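Local structure of Serine/threonine-protein kinase Tel1 (Chaetomium thermophilum, 6SKY) at residues A[1760-1765]-A[1839-1844]. The protein probably acts as an ATP-dependent serine/threonine kinase of the ATM subfamily that senses DNA damage and activates checkpoint signalling by phosphorylating [ST]-Q sites. Numbering follows the deposited sequence.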
loop_
_atom_site.group_PDB
_atom_site.type_symbol
_atom_site.label_atom_id
_atom_site.label_comp_id
_atom_site.label_asym_id
_atom_site.label_seq_id
_atom_site.Cartn_x
_atom_site.Cartn_y
_atom_site.Cartn_z
ATOM N N PRO A 1760 51.621 -22.888 18.673
ATOM C CA PRO A 1760 51.669 -22.783 17.210
ATOM C C PRO A 1760 52.309 -23.965 16.504
ATOM O O PRO A 1760 52.491 -23.925 15.285
ATOM C CB PRO A 1760 52.488 -21.507 16.985
ATOM C CG PRO A 1760 52.335 -20.738 18.239
ATOM C CD PRO A 1760 52.298 -21.757 19.322
ATOM N N ASN A 1761 52.669 -25.012 17.239
ATOM C CA ASN A 1761 53.243 -26.212 16.647
ATOM C C ASN A 1761 52.429 -27.449 16.990
ATOM O O ASN A 1761 52.968 -28.550 17.061
ATOM C CB ASN A 1761 54.692 -26.393 17.086
ATOM C CG ASN A 1761 55.614 -25.369 16.475
ATOM O OD1 ASN A 1761 56.147 -24.506 17.167
ATOM N ND2 ASN A 1761 55.813 -25.462 15.170
ATOM N N TRP A 1762 51.126 -27.283 17.209
ATOM C CA TRP A 1762 50.274 -28.431 17.487
ATOM C C TRP A 1762 50.236 -29.377 16.299
ATOM O O TRP A 1762 50.365 -30.596 16.452
ATOM C CB TRP A 1762 48.869 -27.959 17.844
ATOM C CG TRP A 1762 47.844 -29.040 17.862
ATOM C CD1 TRP A 1762 47.655 -29.965 18.831
ATOM C CD2 TRP A 1762 46.849 -29.292 16.868
ATOM N NE1 TRP A 1762 46.613 -30.785 18.504
ATOM C CE2 TRP A 1762 46.101 -30.388 17.300
ATOM C CE3 TRP A 1762 46.525 -28.696 15.650
ATOM C CZ2 TRP A 1762 45.054 -30.903 16.563
ATOM C CZ3 TRP A 1762 45.489 -29.208 14.924
ATOM C CH2 TRP A 1762 44.765 -30.299 15.379
ATOM N N SER A 1763 50.072 -28.825 15.099
ATOM C CA SER A 1763 49.941 -29.652 13.909
ATOM C C SER A 1763 51.193 -30.475 13.663
ATOM O O SER A 1763 51.104 -31.655 13.319
ATOM C CB SER A 1763 49.639 -28.773 12.704
ATOM O OG SER A 1763 50.429 -27.604 12.746
ATOM N N GLN A 1764 52.367 -29.878 13.849
ATOM C CA GLN A 1764 53.617 -30.577 13.573
ATOM C C GLN A 1764 53.841 -31.722 14.549
ATOM O O GLN A 1764 54.170 -32.845 14.146
ATOM C CB GLN A 1764 54.768 -29.584 13.628
ATOM C CG GLN A 1764 56.113 -30.203 13.840
ATOM C CD GLN A 1764 57.166 -29.165 14.128
ATOM O OE1 GLN A 1764 57.007 -27.998 13.782
ATOM N NE2 GLN A 1764 58.243 -29.579 14.778
ATOM N N HIS A 1765 53.646 -31.460 15.839
ATOM C CA HIS A 1765 53.800 -32.505 16.842
ATOM C C HIS A 1765 52.797 -33.629 16.632
ATOM O O HIS A 1765 53.156 -34.810 16.693
ATOM C CB HIS A 1765 53.651 -31.904 18.233
ATOM C CG HIS A 1765 54.629 -30.812 18.526
ATOM N ND1 HIS A 1765 55.893 -30.781 17.979
ATOM C CD2 HIS A 1765 54.532 -29.715 19.311
ATOM C CE1 HIS A 1765 56.529 -29.708 18.409
ATOM N NE2 HIS A 1765 55.725 -29.043 19.217
ATOM N N LEU A 1839 41.987 -24.827 14.986
ATOM C CA LEU A 1839 40.613 -25.291 14.880
ATOM C C LEU A 1839 40.154 -25.296 13.431
ATOM O O LEU A 1839 39.438 -26.208 13.005
ATOM C CB LEU A 1839 39.717 -24.411 15.743
ATOM C CG LEU A 1839 38.330 -24.911 16.105
ATOM C CD1 LEU A 1839 38.417 -26.245 16.770
ATOM C CD2 LEU A 1839 37.682 -23.914 17.012
ATOM N N LYS A 1840 40.554 -24.286 12.657
ATOM C CA LYS A 1840 40.285 -24.315 11.225
ATOM C C LYS A 1840 40.861 -25.562 10.573
ATOM O O LYS A 1840 40.231 -26.163 9.700
ATOM C CB LYS A 1840 40.855 -23.076 10.555
ATOM C CG LYS A 1840 39.992 -21.857 10.644
ATOM C CD LYS A 1840 40.463 -20.831 9.647
ATOM C CE LYS A 1840 39.828 -19.487 9.893
ATOM N NZ LYS A 1840 38.423 -19.439 9.423
ATOM N N LEU A 1841 42.060 -25.962 10.978
ATOM C CA LEU A 1841 42.695 -27.131 10.384
ATOM C C LEU A 1841 41.994 -28.413 10.792
ATOM O O LEU A 1841 41.899 -29.347 9.995
ATOM C CB LEU A 1841 44.165 -27.168 10.782
ATOM C CG LEU A 1841 45.055 -28.265 10.228
ATOM C CD1 LEU A 1841 45.236 -28.093 8.751
ATOM C CD2 LEU A 1841 46.377 -28.224 10.922
ATOM N N LEU A 1842 41.483 -28.474 12.017
ATOM C CA LEU A 1842 40.683 -29.626 12.427
ATOM C C LEU A 1842 39.411 -29.742 11.600
ATOM O O LEU A 1842 39.038 -30.833 11.149
ATOM C CB LEU A 1842 40.334 -29.519 13.903
ATOM C CG LEU A 1842 41.260 -30.247 14.853
ATOM C CD1 LEU A 1842 40.724 -30.107 16.246
ATOM C CD2 LEU A 1842 41.345 -31.690 14.451
ATOM N N ILE A 1843 38.719 -28.624 11.405
ATOM C CA ILE A 1843 37.496 -28.638 10.614
ATOM C C ILE A 1843 37.785 -29.040 9.175
ATOM O O ILE A 1843 37.036 -29.817 8.571
ATOM C CB ILE A 1843 36.811 -27.269 10.697
ATOM C CG1 ILE A 1843 36.233 -27.074 12.091
ATOM C CG2 ILE A 1843 35.740 -27.154 9.664
ATOM C CD1 ILE A 1843 36.145 -25.651 12.490
ATOM N N ASN A 1844 38.876 -28.533 8.604
ATOM C CA ASN A 1844 39.226 -28.914 7.243
ATOM C C ASN A 1844 39.620 -30.378 7.140
ATOM O O ASN A 1844 39.372 -31.006 6.113
ATOM C CB ASN A 1844 40.342 -28.030 6.723
ATOM C CG ASN A 1844 39.840 -26.713 6.236
ATOM O OD1 ASN A 1844 40.313 -25.665 6.643
ATOM N ND2 ASN A 1844 38.863 -26.753 5.359
#
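The indole of W1762 reaches L1841 and L1842 obliquely; it also meets two aromatic neighbours, W1827 in a T-shaped (edge-to-face) arrangement and F1798 with its plane inclined by about 45°. The setting is helix-to-helix packing in the helical, probably alpha-solenoid, part of the chain, joining the first turn of helix 1762-1771 to helix 1836-1849. Distances put the contact at the far end of the benzo ring: W1762 CH2 lies 3.5 Å from L1842 CG and 3.8 Å from L1842 CD2, with L1842 CD1 a little farther off. The two side chains cross at about a right angle, and L1842 meets the indole through its branch point and both methyls. W1762 extends this far because its CG is anti to the backbone N (chi1 168°), which carries the indole across to the second helix. L1842 also touches L1824 and W1827 of helix 1815-1827, while L1841 touches F1798 of helix 1793-1808; both helices thus contribute to the same cluster, through W1827 and F1798, which meet the indole, and through these leucine contacts. Every contact across the two segments is between carbon atoms, and no hydrogen bond joins them; all four touching residues are buried. The backbones stay apart, S1763 CA being 8.4 Å from L1841 CA. One methyl, L1841 CD2, serves both neighbours, 4.2 Å from W1762 CZ3 and 3.8 Å from S1763 CB.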